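Local coordinates for Polyphosphate:AMP phosphotransferase (Pseudomonas aeruginosa PAO1, PDB 3CZP), which transfers phosphate from inorganic polyphosphate to AMP to form ADP, and less efficiently to GMP, as a magnesium-dependent homodimeric enzyme with two fused PPK2 domains, at residues 273-279 against 476-480; 283-287 against 483-488; 299-305 against 403-409; 315-320 against 479-483. All coordinates share one frame; numbering follows the deposited sequence.

Interaction 1 of 4, residues 273-279 against 476-480; sequences KDAYKEQ and RFARV
Segments 273-279 and 476-480 run almost parallel, their helix axes 10.0 Å apart and crossing at 18°, with Tyr276 set against Arg476 and Gln279 against Val480. They are the opening turns of the first and last long helices of the second PPK2 domain, 273-292 and 475-496, which lie alongside each other in this P-loop kinase fold although nearly 200 residues separate them in sequence. Tyr276 bridges the two helices. The phenol is directed at the other helix by a chi1 of 168°, which puts CG anti to the backbone N. One face of its ring is covered by the aliphatic part of Arg476: CG of Arg476 is 3.9 Å from the Tyr276 ring centroid, a CH-pi contact. Val480 adds apolar packing from an oblique direction, its CG2 3.8 Å from Tyr276 CD1. A methyl of the same valine, CG1, also touches Gln279, whose OE1 is bonded to Arg484 one turn further along helix 475-496.

Past the tyrosine ring Arg476 stays extended, and its guanidinium is covered on one face by the aliphatic chain of Lys273, with Lys273 CG 3.5 Å from Arg476 NH2. Lys277 NZ is 4.2 Å from Arg476 NH2; with the Lys273 ammonium also near, positive charge gathers here, which would probably be unfavourable without solvent or counter-charges. At the other end of the phenol, Arg479 NH1 donates to Tyr276 OH over 3.0 Å, the hydroxyl lying 20° out of the guanidinium plane.

Interaction 2 of 4, residues 283-287 against 483-488; sequences EQARL and LRTIND
The buried amide of Asn487, on helix 475-496, grips Glu283 of helix 273-292 twice with a single nitrogen. ND2 donates to the backbone O of Glu283 at 2.9 Å. The same ND2 donates to the carboxylate atom Glu283 OE1 at 2.8 Å, meeting it on the anti side. These are the first and last long helices of the second PPK2 domain in its P-loop kinase fold; here their axes are 9.3 Å apart and cross at 29°. Leu287 N, making the normal helical bond, approaches Glu283 O from the face opposite to Asn487 ND2, so the extra bond leaves the helix intact.

Glu283 can serve both partners because its chain bends at chi2 (-66°), folding the carboxylate back toward Arg286, whose NH1 takes the syn lone pair of OE1. Arg286 itself stretches out over Asn487, with Asn487 CB centred over one face of the guanidinium, 3.4 Å from Arg286 CZ. Its NE is paired with Glu491, outside the contact. Arg484 joins this salt-bridge network through a water shared with Glu283 OE2, while its NH1 also bonds Gln279. On the inner side, Leu287 packs on Leu483 and Ile486. The network closes at its outer end with Arg286 NH2 donating to Asp488 OD1 over 2.9 Å.

Interaction 3 of 4, residues 299-305 against 403-409; sequences HSLVAVF and GIIVVKF
Between Ser300 and Phe409 the backbones of strands 300-307 and 404-412 form a parallel ladder, the first and fourth strands of the domain's 2-3-1-4-5 sheet, as expected of a P-loop kinase core. Its five hydrogen bonds alternate in direction. Val302 is held at both ends: its N donates to Ile405 O at 2.8 Å, almost perfectly straight at 179°, while its O accepts from Val407 N.

One polar side-chain bond extends the ladder. His299 ND1 donates to Gly403 O at 2.8 Å, in the ring plane and on a carbonyl lone pair. Gly403, at positive phi, ends the preceding helix in a Schellman motif.

Apolar contacts line both faces. Leu301 CD1 meets Ile405 CG2 at 3.6 Å, on the face that also carries Phe305 and Phe409 and is covered by helix 475-496. These two rings lie side by side, Phe409 CD2 over the Phe305 face and 3.7 Å from Phe305 CE1. On the other face Val302 CG2 touches Ile404 CG2, and Lys408 sends its amine away to Glu396 and Thr460.

Because His299 NE2 also bonds the carboxylate of Asp497, the imidazole is probably protonated on both nitrogens and carries a positive charge.

Interaction 4 of 4, residues 315-320 against 479-483; sequences GAIRRV and RVKVL
The helix that follows the P-loop, 313-321, leans against the C-terminal helix 475-496 of the second PPK2 domain, with Ala316 opposite Arg479 and Val320 opposite Leu483. The axes approach to 9.1 Å and cross at 54°. Ala316 sits at the near point, where the small side chain lets the backbones close to 4.9 Å between its CA and that of Arg479.

Two arginines mark the outer edge. Arg319 bends sharply at chi2 (-39°), so its CG packs on Arg479 CD and its guanidinium turns flat onto that of Arg479. The two planes are 24° apart with centres 3.8 Å from each other, an offset stack in which NH2 of Arg319 comes over the Arg479 face. Arg479 NH1 is bonded to Tyr276 OH. Arg318 NH2 covers the opposite face of Arg319, so three guanidinium groups are layered; Arg318 in turn is paired with Asp322 and packs on Arg26 of the second subunit.

The rest is apolar and continues the core of the alpha/beta fold, since Ala316 and Val482 also rest on Phe305 of the central strand that leads into the P-loop. Ala316 CB touches Val482 CG2 at 4.0 Å. The other branch of that valine, CG1, lies 3.9 Å from Val320 CG2. Leu483 sets its two methyls against the turn at Arg319 and Val320; CD1 packs 3.9 Å from Arg319 O, a carbonyl hydrogen-bonded by Gln284. A water that donates to Arg479 O at 3.1 Å lies close to Ala316 O as well, the latter distance being doubtfully short.

Interaction 3 is the core of the set, a buried strand pair held by backbone bonds and covered by helix 475-496, which takes part in the other three. Those three are only partly buried. Interactions 1 and 2 join that helix to helix 273-292 at successive levels and touch each other through Gln279 and Arg484; the first rests on an aromatic side chain, the second on a charged network. Interaction 4 attaches the P-loop helix to the same helix from another side, with stacked arginines outside and valines inside. Polar chemistry thus belongs to side chains in the helix pairs and mainly to the backbone in the sheet, while Phe305, Phe409, Ile486 and Val482 join the two layers.

Interaction 1 of 4, residues 273-279 against 476-480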
loop_
_atom_site.group_PDB
_atom_site.type_symbol
_atom_site.label_atom_id
_atom_site.label_comp_id
_atom_site.label_asym_id
_atom_site.label_seq_id
_atom_site.Cartn_x
_atom_site.Cartn_y
_atom_site.Cartn_z
ATOM N N LYS A 273 23.182 -13.298 36.659
ATOM C CA LYS A 273 21.853 -12.716 36.859
ATOM C C LYS A 273 21.955 -11.265 37.287
ATOM O O LYS A 273 21.262 -10.430 36.749
ATOM C CB LYS A 273 21.017 -13.488 37.869
ATOM C CG LYS A 273 20.987 -14.979 37.615
ATOM C CD LYS A 273 19.868 -15.680 38.394
ATOM C CE LYS A 273 19.788 -17.149 38.022
ATOM N NZ LYS A 273 18.555 -17.729 38.590
ATOM N N ASP A 274 22.846 -10.958 38.221
ATOM C CA ASP A 274 22.954 -9.581 38.711
ATOM C C ASP A 274 23.600 -8.603 37.672
ATOM O O ASP A 274 23.103 -7.427 37.437
ATOM C CB ASP A 274 23.653 -9.561 40.055
ATOM C CG ASP A 274 22.738 -10.107 41.174
ATOM O OD1 ASP A 274 21.908 -9.321 41.745
ATOM O OD2 ASP A 274 22.843 -11.324 41.484
ATOM N N ALA A 275 24.675 -9.071 37.014
ATOM C CA ALA A 275 25.336 -8.270 35.993
ATOM C C ALA A 275 24.343 -8.006 34.836
ATOM O O ALA A 275 24.314 -6.930 34.305
ATOM C CB ALA A 275 26.601 -8.953 35.478
ATOM N N TYR A 276 23.505 -8.990 34.513
ATOM C CA TYR A 276 22.471 -8.842 33.501
ATOM C C TYR A 276 21.454 -7.793 33.873
ATOM O O TYR A 276 21.127 -6.975 33.064
ATOM C CB TYR A 276 21.770 -10.180 33.260
ATOM C CG TYR A 276 20.502 -10.103 32.438
ATOM C CD1 TYR A 276 20.537 -9.868 31.049
ATOM C CD2 TYR A 276 19.269 -10.286 33.032
ATOM C CE1 TYR A 276 19.358 -9.813 30.301
ATOM C CE2 TYR A 276 18.112 -10.219 32.300
ATOM C CZ TYR A 276 18.162 -9.977 30.935
ATOM O OH TYR A 276 16.985 -9.954 30.246
ATOM N N LYS A 277 20.954 -7.781 35.099
ATOM C CA LYS A 277 19.810 -6.904 35.365
ATOM C C LYS A 277 20.228 -5.437 35.372
ATOM O O LYS A 277 19.466 -4.584 34.923
ATOM C CB LYS A 277 19.058 -7.334 36.627
ATOM C CG LYS A 277 18.707 -8.819 36.565
ATOM C CD LYS A 277 17.378 -9.209 37.201
ATOM C CE LYS A 277 17.310 -10.768 37.414
ATOM N NZ LYS A 277 17.708 -11.553 36.159
ATOM N N GLU A 278 21.447 -5.166 35.846
ATOM C CA GLU A 278 22.005 -3.819 35.901
ATOM C C GLU A 278 22.299 -3.338 34.491
ATOM O O GLU A 278 21.878 -2.255 34.094
ATOM C CB GLU A 278 23.303 -3.780 36.737
ATOM C CG GLU A 278 23.126 -4.162 38.231
ATOM C CD GLU A 278 24.379 -3.895 39.106
ATOM O OE1 GLU A 278 25.156 -2.974 38.758
ATOM O OE2 GLU A 278 24.575 -4.579 40.147
ATOM N N GLN A 279 23.015 -4.179 33.743
ATOM C CA GLN A 279 23.417 -3.863 32.377
ATOM C C GLN A 279 22.196 -3.748 31.484
ATOM O O GLN A 279 22.110 -2.804 30.716
ATOM C CB GLN A 279 24.389 -4.914 31.821
ATOM C CG GLN A 279 25.803 -4.855 32.405
ATOM C CD GLN A 279 26.727 -5.900 31.798
ATOM O OE1 GLN A 279 26.675 -6.188 30.600
ATOM N NE2 GLN A 279 27.569 -6.485 32.633
ATOM N N ARG A 476 21.086 -13.963 28.308
ATOM C CA ARG A 476 21.330 -12.731 29.031
ATOM C C ARG A 476 22.403 -11.908 28.329
ATOM O O ARG A 476 22.250 -10.692 28.129
ATOM C CB ARG A 476 21.740 -13.051 30.460
ATOM C CG ARG A 476 20.668 -13.724 31.277
ATOM C CD ARG A 476 21.129 -13.907 32.696
ATOM N NE ARG A 476 20.002 -14.199 33.565
ATOM C CZ ARG A 476 19.810 -15.328 34.233
ATOM N NH1 ARG A 476 20.698 -16.322 34.209
ATOM N NH2 ARG A 476 18.728 -15.451 34.989
ATOM N N PHE A 477 23.479 -12.593 27.938
ATOM C CA PHE A 477 24.628 -11.980 27.237
ATOM C C PHE A 477 24.140 -11.449 25.895
ATOM O O PHE A 477 24.349 -10.272 25.550
ATOM C CB PHE A 477 25.750 -13.042 27.069
ATOM C CG PHE A 477 26.934 -12.574 26.256
ATOM C CD1 PHE A 477 28.048 -12.021 26.884
ATOM C CD2 PHE A 477 26.937 -12.679 24.870
ATOM C CE1 PHE A 477 29.141 -11.591 26.162
ATOM C CE2 PHE A 477 28.039 -12.225 24.117
ATOM C CZ PHE A 477 29.142 -11.674 24.774
ATOM N N ALA A 478 23.444 -12.322 25.163
ATOM C CA ALA A 478 22.835 -11.985 23.865
ATOM C C ALA A 478 21.958 -10.721 23.934
ATOM O O ALA A 478 22.119 -9.777 23.130
ATOM C CB ALA A 478 22.024 -13.185 23.324
ATOM N N ARG A 479 21.035 -10.674 24.896
ATOM C CA ARG A 479 20.157 -9.506 25.010
ATOM C C ARG A 479 20.889 -8.174 25.198
ATOM O O ARG A 479 20.569 -7.168 24.540
ATOM C CB ARG A 479 19.116 -9.691 26.104
ATOM C CG ARG A 479 18.045 -10.756 25.800
ATOM C CD ARG A 479 17.413 -11.205 27.102
ATOM N NE ARG A 479 16.459 -12.292 26.877
ATOM C CZ ARG A 479 15.858 -12.966 27.866
ATOM N NH1 ARG A 479 16.080 -12.637 29.131
ATOM N NH2 ARG A 479 15.008 -13.954 27.595
ATOM N N VAL A 480 21.857 -8.159 26.101
ATOM C CA VAL A 480 22.594 -6.934 26.416
ATOM C C VAL A 480 23.447 -6.510 25.234
ATOM O O VAL A 480 23.508 -5.350 24.898
ATOM C CB VAL A 480 23.445 -7.111 27.719
ATOM C CG1 VAL A 480 24.289 -5.886 27.959
ATOM C CG2 VAL A 480 22.488 -7.428 28.906
#

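Interaction 2 of 4, residues 283-287 against 483-488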
loop_
_atom_site.group_PDB
_atom_site.type_symbol
_atom_site.label_atom_id
_atom_site.label_comp_id
_atom_site.label_asym_id
_atom_site.label_seq_id
_atom_site.Cartn_x
_atom_site.Cartn_y
_atom_site.Cartn_z
ATOM N N GLU A 283 21.312 -0.258 29.590
ATOM C CA GLU A 283 21.224 -0.155 28.115
ATOM C C GLU A 283 19.828 0.232 27.580
ATOM O O GLU A 283 19.721 0.981 26.583
ATOM C CB GLU A 283 21.769 -1.449 27.448
ATOM C CG GLU A 283 23.302 -1.663 27.803
ATOM C CD GLU A 283 24.228 -0.606 27.217
ATOM O OE1 GLU A 283 23.923 -0.106 26.130
ATOM O OE2 GLU A 283 25.260 -0.264 27.819
ATOM N N GLN A 284 18.781 -0.250 28.249
ATOM C CA GLN A 284 17.412 0.164 27.963
ATOM C C GLN A 284 17.220 1.686 28.184
ATOM O O GLN A 284 16.657 2.367 27.304
ATOM C CB GLN A 284 16.433 -0.670 28.776
ATOM C CG GLN A 284 16.369 -2.134 28.308
ATOM C CD GLN A 284 15.472 -2.985 29.173
ATOM O OE1 GLN A 284 15.357 -2.752 30.381
ATOM N NE2 GLN A 284 14.808 -3.979 28.555
ATOM N N ALA A 285 17.732 2.223 29.296
ATOM C CA ALA A 285 17.711 3.687 29.565
ATOM C C ALA A 285 18.493 4.482 28.516
ATOM O O ALA A 285 18.092 5.602 28.108
ATOM C CB ALA A 285 18.268 3.975 30.985
ATOM N N ARG A 286 19.625 3.911 28.089
ATOM C CA ARG A 286 20.514 4.565 27.122
ATOM C C ARG A 286 19.780 4.627 25.794
ATOM O O ARG A 286 19.737 5.675 25.166
ATOM C CB ARG A 286 21.822 3.774 26.986
ATOM C CG ARG A 286 22.899 4.442 26.153
ATOM C CD ARG A 286 24.123 3.580 26.149
ATOM N NE ARG A 286 25.042 3.884 25.055
ATOM C CZ ARG A 286 25.890 3.001 24.535
ATOM N NH1 ARG A 286 25.916 1.744 24.967
ATOM N NH2 ARG A 286 26.697 3.353 23.552
ATOM N N LEU A 287 19.154 3.519 25.398
ATOM C CA LEU A 287 18.358 3.496 24.152
ATOM C C LEU A 287 17.204 4.483 24.221
ATOM O O LEU A 287 17.017 5.231 23.290
ATOM C CB LEU A 287 17.812 2.103 23.808
ATOM C CG LEU A 287 16.899 2.056 22.544
ATOM C CD1 LEU A 287 17.685 2.467 21.313
ATOM C CD2 LEU A 287 16.303 0.711 22.338
ATOM N N LEU A 483 21.208 -4.778 22.601
ATOM C CA LEU A 483 20.891 -3.420 23.021
ATOM C C LEU A 483 22.151 -2.544 22.899
ATOM O O LEU A 483 22.103 -1.482 22.293
ATOM C CB LEU A 483 20.348 -3.391 24.449
ATOM C CG LEU A 483 18.831 -3.568 24.644
ATOM C CD1 LEU A 483 18.597 -4.198 25.994
ATOM C CD2 LEU A 483 18.088 -2.247 24.539
ATOM N N ARG A 484 23.280 -3.012 23.419
ATOM C CA ARG A 484 24.497 -2.182 23.390
ATOM C C ARG A 484 24.916 -1.790 21.963
ATOM O O ARG A 484 25.357 -0.675 21.733
ATOM C CB ARG A 484 25.630 -2.888 24.036
ATOM C CG ARG A 484 26.827 -2.011 24.329
ATOM C CD ARG A 484 27.882 -2.817 25.050
ATOM N NE ARG A 484 27.614 -3.044 26.464
ATOM C CZ ARG A 484 27.460 -4.241 27.055
ATOM N NH1 ARG A 484 27.274 -4.303 28.364
ATOM N NH2 ARG A 484 27.435 -5.374 26.341
ATOM N N THR A 485 24.779 -2.728 21.029
ATOM C CA THR A 485 25.102 -2.486 19.637
ATOM C C THR A 485 24.219 -1.430 18.997
ATOM O O THR A 485 24.706 -0.528 18.272
ATOM C CB THR A 485 24.996 -3.754 18.789
ATOM O OG1 THR A 485 25.837 -4.785 19.320
ATOM C CG2 THR A 485 25.410 -3.443 17.324
ATOM N N ILE A 486 22.922 -1.569 19.183
ATOM C CA ILE A 486 21.997 -0.551 18.735
ATOM C C ILE A 486 22.441 0.819 19.240
ATOM O O ILE A 486 22.620 1.725 18.454
ATOM C CB ILE A 486 20.544 -0.873 19.135
ATOM C CG1 ILE A 486 20.052 -2.101 18.340
ATOM C CG2 ILE A 486 19.588 0.278 18.846
ATOM C CD1 ILE A 486 18.753 -2.615 18.875
ATOM N N ASN A 487 22.643 0.936 20.548
ATOM C CA ASN A 487 23.058 2.162 21.185
ATOM C C ASN A 487 24.391 2.682 20.661
ATOM O O ASN A 487 24.517 3.882 20.411
ATOM C CB ASN A 487 23.181 1.954 22.719
ATOM C CG ASN A 487 21.812 1.704 23.418
ATOM O OD1 ASN A 487 20.763 2.062 22.891
ATOM N ND2 ASN A 487 21.845 1.113 24.623
ATOM N N ASP A 488 25.397 1.798 20.538
ATOM C CA ASP A 488 26.703 2.215 19.937
ATOM C C ASP A 488 26.478 2.789 18.509
ATOM O O ASP A 488 27.107 3.775 18.123
ATOM C CB ASP A 488 27.699 1.042 19.811
ATOM C CG ASP A 488 28.227 0.555 21.130
ATOM O OD1 ASP A 488 28.045 1.240 22.164
ATOM O OD2 ASP A 488 28.854 -0.542 21.117
HETATM O O HOH W 1 26.048 -2.071 29.781
HETATM O O HOH W 2 29.233 0.787 24.705
#

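Interaction 3 of 4, residues 299-305 against 403-409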
loop_
_atom_site.group_PDB
_atom_site.type_symbol
_atom_site.label_atom_id
_atom_site.label_comp_id
_atom_site.label_asym_id
_atom_site.label_seq_id
_atom_site.Cartn_x
_atom_site.Cartn_y
_atom_site.Cartn_z
ATOM N N HIS A 299 17.235 11.167 11.543
ATOM C CA HIS A 299 17.553 9.780 11.338
ATOM C C HIS A 299 16.344 8.861 11.445
ATOM O O HIS A 299 15.245 9.258 11.817
ATOM C CB HIS A 299 18.581 9.326 12.406
ATOM C CG HIS A 299 19.927 9.981 12.272
ATOM N ND1 HIS A 299 20.808 9.682 11.246
ATOM C CD2 HIS A 299 20.534 10.925 13.023
ATOM C CE1 HIS A 299 21.903 10.413 11.381
ATOM N NE2 HIS A 299 21.757 11.181 12.447
ATOM N N SER A 300 16.585 7.597 11.133
ATOM C CA SER A 300 15.685 6.558 11.584
ATOM C C SER A 300 16.542 5.316 11.855
ATOM O O SER A 300 17.736 5.344 11.635
ATOM C CB SER A 300 14.534 6.342 10.580
ATOM O OG SER A 300 15.079 5.987 9.349
ATOM N N LEU A 301 15.916 4.250 12.354
ATOM C CA LEU A 301 16.648 3.061 12.745
ATOM C C LEU A 301 16.029 1.863 12.073
ATOM O O LEU A 301 14.812 1.750 12.013
ATOM C CB LEU A 301 16.637 2.922 14.278
ATOM C CG LEU A 301 17.462 1.876 15.042
ATOM C CD1 LEU A 301 18.912 2.092 14.767
ATOM C CD2 LEU A 301 17.191 2.036 16.569
ATOM N N VAL A 302 16.890 0.997 11.542
ATOM C CA VAL A 302 16.512 -0.371 11.102
ATOM C C VAL A 302 17.365 -1.375 11.824
ATOM O O VAL A 302 18.603 -1.334 11.719
ATOM C CB VAL A 302 16.643 -0.517 9.559
ATOM C CG1 VAL A 302 16.431 -1.975 9.115
ATOM C CG2 VAL A 302 15.624 0.398 8.880
ATOM N N ALA A 303 16.700 -2.281 12.560
ATOM C CA ALA A 303 17.329 -3.459 13.209
ATOM C C ALA A 303 16.872 -4.727 12.555
ATOM O O ALA A 303 15.681 -5.047 12.537
ATOM C CB ALA A 303 17.067 -3.501 14.719
ATOM N N VAL A 304 17.815 -5.446 11.976
ATOM C CA VAL A 304 17.557 -6.711 11.338
ATOM C C VAL A 304 17.959 -7.873 12.248
ATOM O O VAL A 304 19.071 -7.873 12.795
ATOM C CB VAL A 304 18.394 -6.840 10.052
ATOM C CG1 VAL A 304 18.477 -8.312 9.655
ATOM C CG2 VAL A 304 17.842 -5.903 8.900
ATOM N N PHE A 305 17.085 -8.853 12.414
ATOM C CA PHE A 305 17.410 -10.055 13.209
ATOM C C PHE A 305 17.326 -11.345 12.427
ATOM O O PHE A 305 16.283 -11.673 11.864
ATOM C CB PHE A 305 16.460 -10.187 14.420
ATOM C CG PHE A 305 16.698 -9.185 15.492
ATOM C CD1 PHE A 305 17.474 -9.510 16.620
ATOM C CD2 PHE A 305 16.150 -7.915 15.402
ATOM C CE1 PHE A 305 17.679 -8.576 17.610
ATOM C CE2 PHE A 305 16.392 -6.933 16.386
ATOM C CZ PHE A 305 17.118 -7.258 17.489
ATOM N N GLY A 403 20.371 8.614 5.840
ATOM C CA GLY A 403 20.540 8.845 7.308
ATOM C C GLY A 403 19.894 7.744 8.164
ATOM O O GLY A 403 19.771 7.868 9.374
ATOM N N ILE A 404 19.471 6.652 7.535
ATOM C CA ILE A 404 18.938 5.510 8.265
ATOM C C ILE A 404 20.097 4.754 8.860
ATOM O O ILE A 404 21.076 4.451 8.192
ATOM C CB ILE A 404 18.057 4.576 7.380
ATOM C CG1 ILE A 404 16.963 5.423 6.671
ATOM C CG2 ILE A 404 17.516 3.429 8.203
ATOM C CD1 ILE A 404 15.824 4.639 5.993
ATOM N N ILE A 405 19.963 4.478 10.152
ATOM C CA ILE A 405 20.906 3.685 10.925
ATOM C C ILE A 405 20.569 2.222 10.802
ATOM O O ILE A 405 19.552 1.788 11.261
ATOM C CB ILE A 405 20.873 4.123 12.399
ATOM C CG1 ILE A 405 21.136 5.638 12.509
ATOM C CG2 ILE A 405 21.902 3.329 13.268
ATOM C CD1 ILE A 405 20.879 6.167 13.886
ATOM N N VAL A 406 21.450 1.448 10.207
ATOM C CA VAL A 406 21.191 0.051 9.943
ATOM C C VAL A 406 22.061 -0.873 10.845
ATOM O O VAL A 406 23.320 -0.840 10.806
ATOM C CB VAL A 406 21.436 -0.224 8.471
ATOM C CG1 VAL A 406 21.272 -1.689 8.158
ATOM C CG2 VAL A 406 20.530 0.694 7.595
ATOM N N VAL A 407 21.383 -1.677 11.667
ATOM C CA VAL A 407 22.045 -2.622 12.558
ATOM C C VAL A 407 21.580 -4.038 12.193
ATOM O O VAL A 407 20.399 -4.234 11.953
ATOM C CB VAL A 407 21.761 -2.225 14.024
ATOM C CG1 VAL A 407 22.558 -3.083 14.946
ATOM C CG2 VAL A 407 22.213 -0.710 14.259
ATOM N N LYS A 408 22.500 -5.004 12.105
ATOM C CA LYS A 408 22.194 -6.366 11.646
ATOM C C LYS A 408 22.755 -7.431 12.603
ATOM O O LYS A 408 23.950 -7.458 12.875
ATOM C CB LYS A 408 22.829 -6.583 10.258
ATOM C CG LYS A 408 22.239 -5.748 9.127
ATOM C CD LYS A 408 22.849 -6.145 7.786
ATOM C CE LYS A 408 24.289 -5.700 7.604
ATOM N NZ LYS A 408 24.836 -5.843 6.155
ATOM N N PHE A 409 21.900 -8.321 13.090
ATOM C CA PHE A 409 22.287 -9.321 14.080
ATOM C C PHE A 409 22.142 -10.744 13.532
ATOM O O PHE A 409 21.095 -11.117 13.021
ATOM C CB PHE A 409 21.408 -9.178 15.354
ATOM C CG PHE A 409 21.551 -7.830 16.083
ATOM C CD1 PHE A 409 22.698 -7.524 16.817
ATOM C CD2 PHE A 409 20.554 -6.885 16.014
ATOM C CE1 PHE A 409 22.834 -6.331 17.440
ATOM C CE2 PHE A 409 20.689 -5.686 16.677
ATOM C CZ PHE A 409 21.823 -5.409 17.380
#

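Interaction 4 of 4, residues 315-320 against 479-483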
loop_
_atom_site.group_PDB
_atom_site.type_symbol
_atom_site.label_atom_id
_atom_site.label_comp_id
_atom_site.label_asym_id
_atom_site.label_seq_id
_atom_site.Cartn_x
_atom_site.Cartn_y
_atom_site.Cartn_z
ATOM N N GLY A 315 13.006 -13.043 22.005
ATOM C CA GLY A 315 13.380 -12.569 23.307
ATOM C C GLY A 315 14.273 -11.356 23.244
ATOM O O GLY A 315 14.036 -10.395 23.977
ATOM N N ALA A 316 15.303 -11.399 22.388
ATOM C CA ALA A 316 16.179 -10.209 22.195
ATOM C C ALA A 316 15.379 -9.020 21.712
ATOM O O ALA A 316 15.596 -7.889 22.149
ATOM C CB ALA A 316 17.373 -10.485 21.252
ATOM N N ILE A 317 14.459 -9.257 20.795
ATOM C CA ILE A 317 13.663 -8.166 20.237
ATOM C C ILE A 317 12.810 -7.524 21.330
ATOM O O ILE A 317 12.661 -6.308 21.373
ATOM C CB ILE A 317 12.740 -8.689 19.088
ATOM C CG1 ILE A 317 13.506 -8.861 17.795
ATOM C CG2 ILE A 317 11.539 -7.808 18.840
ATOM C CD1 ILE A 317 12.701 -9.462 16.711
ATOM N N ARG A 318 12.245 -8.325 22.210
ATOM C CA ARG A 318 11.350 -7.749 23.203
ATOM C C ARG A 318 12.087 -6.945 24.284
ATOM O O ARG A 318 11.511 -6.035 24.864
ATOM C CB ARG A 318 10.454 -8.802 23.864
ATOM C CG ARG A 318 9.020 -8.238 24.208
ATOM C CD ARG A 318 8.435 -8.878 25.424
ATOM N NE ARG A 318 9.169 -8.521 26.643
ATOM C CZ ARG A 318 9.087 -9.176 27.797
ATOM N NH1 ARG A 318 8.312 -10.253 27.939
ATOM N NH2 ARG A 318 9.800 -8.766 28.831
ATOM N N ARG A 319 13.335 -7.300 24.585
ATOM C CA ARG A 319 14.115 -6.499 25.543
ATOM C C ARG A 319 14.474 -5.101 24.947
ATOM O O ARG A 319 14.694 -4.130 25.693
ATOM C CB ARG A 319 15.355 -7.242 26.023
ATOM C CG ARG A 319 15.104 -8.552 26.847
ATOM C CD ARG A 319 13.934 -8.397 27.773
ATOM N NE ARG A 319 13.522 -9.650 28.392
ATOM C CZ ARG A 319 12.822 -10.617 27.800
ATOM N NH1 ARG A 319 12.416 -10.509 26.545
ATOM N NH2 ARG A 319 12.508 -11.704 28.493
ATOM N N VAL A 320 14.523 -5.010 23.621
ATOM C CA VAL A 320 14.648 -3.699 22.945
ATOM C C VAL A 320 13.319 -2.952 23.058
ATOM O O VAL A 320 13.287 -1.782 23.435
ATOM C CB VAL A 320 15.029 -3.882 21.445
ATOM C CG1 VAL A 320 14.976 -2.528 20.642
ATOM C CG2 VAL A 320 16.391 -4.554 21.363
ATOM N N ARG A 479 21.035 -10.674 24.896
ATOM C CA ARG A 479 20.157 -9.506 25.010
ATOM C C ARG A 479 20.889 -8.174 25.198
ATOM O O ARG A 479 20.569 -7.168 24.540
ATOM C CB ARG A 479 19.116 -9.691 26.104
ATOM C CG ARG A 479 18.045 -10.756 25.800
ATOM C CD ARG A 479 17.413 -11.205 27.102
ATOM N NE ARG A 479 16.459 -12.292 26.877
ATOM C CZ ARG A 479 15.858 -12.966 27.866
ATOM N NH1 ARG A 479 16.080 -12.637 29.131
ATOM N NH2 ARG A 479 15.008 -13.954 27.595
ATOM N N VAL A 480 21.857 -8.159 26.101
ATOM C CA VAL A 480 22.594 -6.934 26.416
ATOM C C VAL A 480 23.447 -6.510 25.234
ATOM O O VAL A 480 23.508 -5.350 24.898
ATOM C CB VAL A 480 23.445 -7.111 27.719
ATOM C CG1 VAL A 480 24.289 -5.886 27.959
ATOM C CG2 VAL A 480 22.488 -7.428 28.906
ATOM N N LYS A 481 24.084 -7.462 24.577
ATOM C CA LYS A 481 24.877 -7.181 23.381
ATOM C C LYS A 481 24.035 -6.542 22.234
ATOM O O LYS A 481 24.461 -5.577 21.591
ATOM C CB LYS A 481 25.572 -8.463 22.925
ATOM C CG LYS A 481 26.362 -8.320 21.670
ATOM C CD LYS A 481 27.279 -9.484 21.425
ATOM C CE LYS A 481 28.274 -9.186 20.266
ATOM N NZ LYS A 481 29.480 -10.065 20.301
ATOM N N VAL A 482 22.814 -7.030 22.050
ATOM C CA VAL A 482 21.903 -6.486 21.038
ATOM C C VAL A 482 21.603 -5.025 21.357
ATOM O O VAL A 482 21.753 -4.134 20.505
ATOM C CB VAL A 482 20.569 -7.333 20.949
ATOM C CG1 VAL A 482 19.496 -6.553 20.246
ATOM C CG2 VAL A 482 20.809 -8.695 20.227
ATOM N N LEU A 483 21.208 -4.778 22.601
ATOM C CA LEU A 483 20.891 -3.420 23.021
ATOM C C LEU A 483 22.151 -2.544 22.899
ATOM O O LEU A 483 22.103 -1.482 22.293
ATOM C CB LEU A 483 20.348 -3.391 24.449
ATOM C CG LEU A 483 18.831 -3.568 24.644
ATOM C CD1 LEU A 483 18.597 -4.198 25.994
ATOM C CD2 LEU A 483 18.088 -2.247 24.539
HETATM O O HOH W 3 17.720 -7.809 23.434
#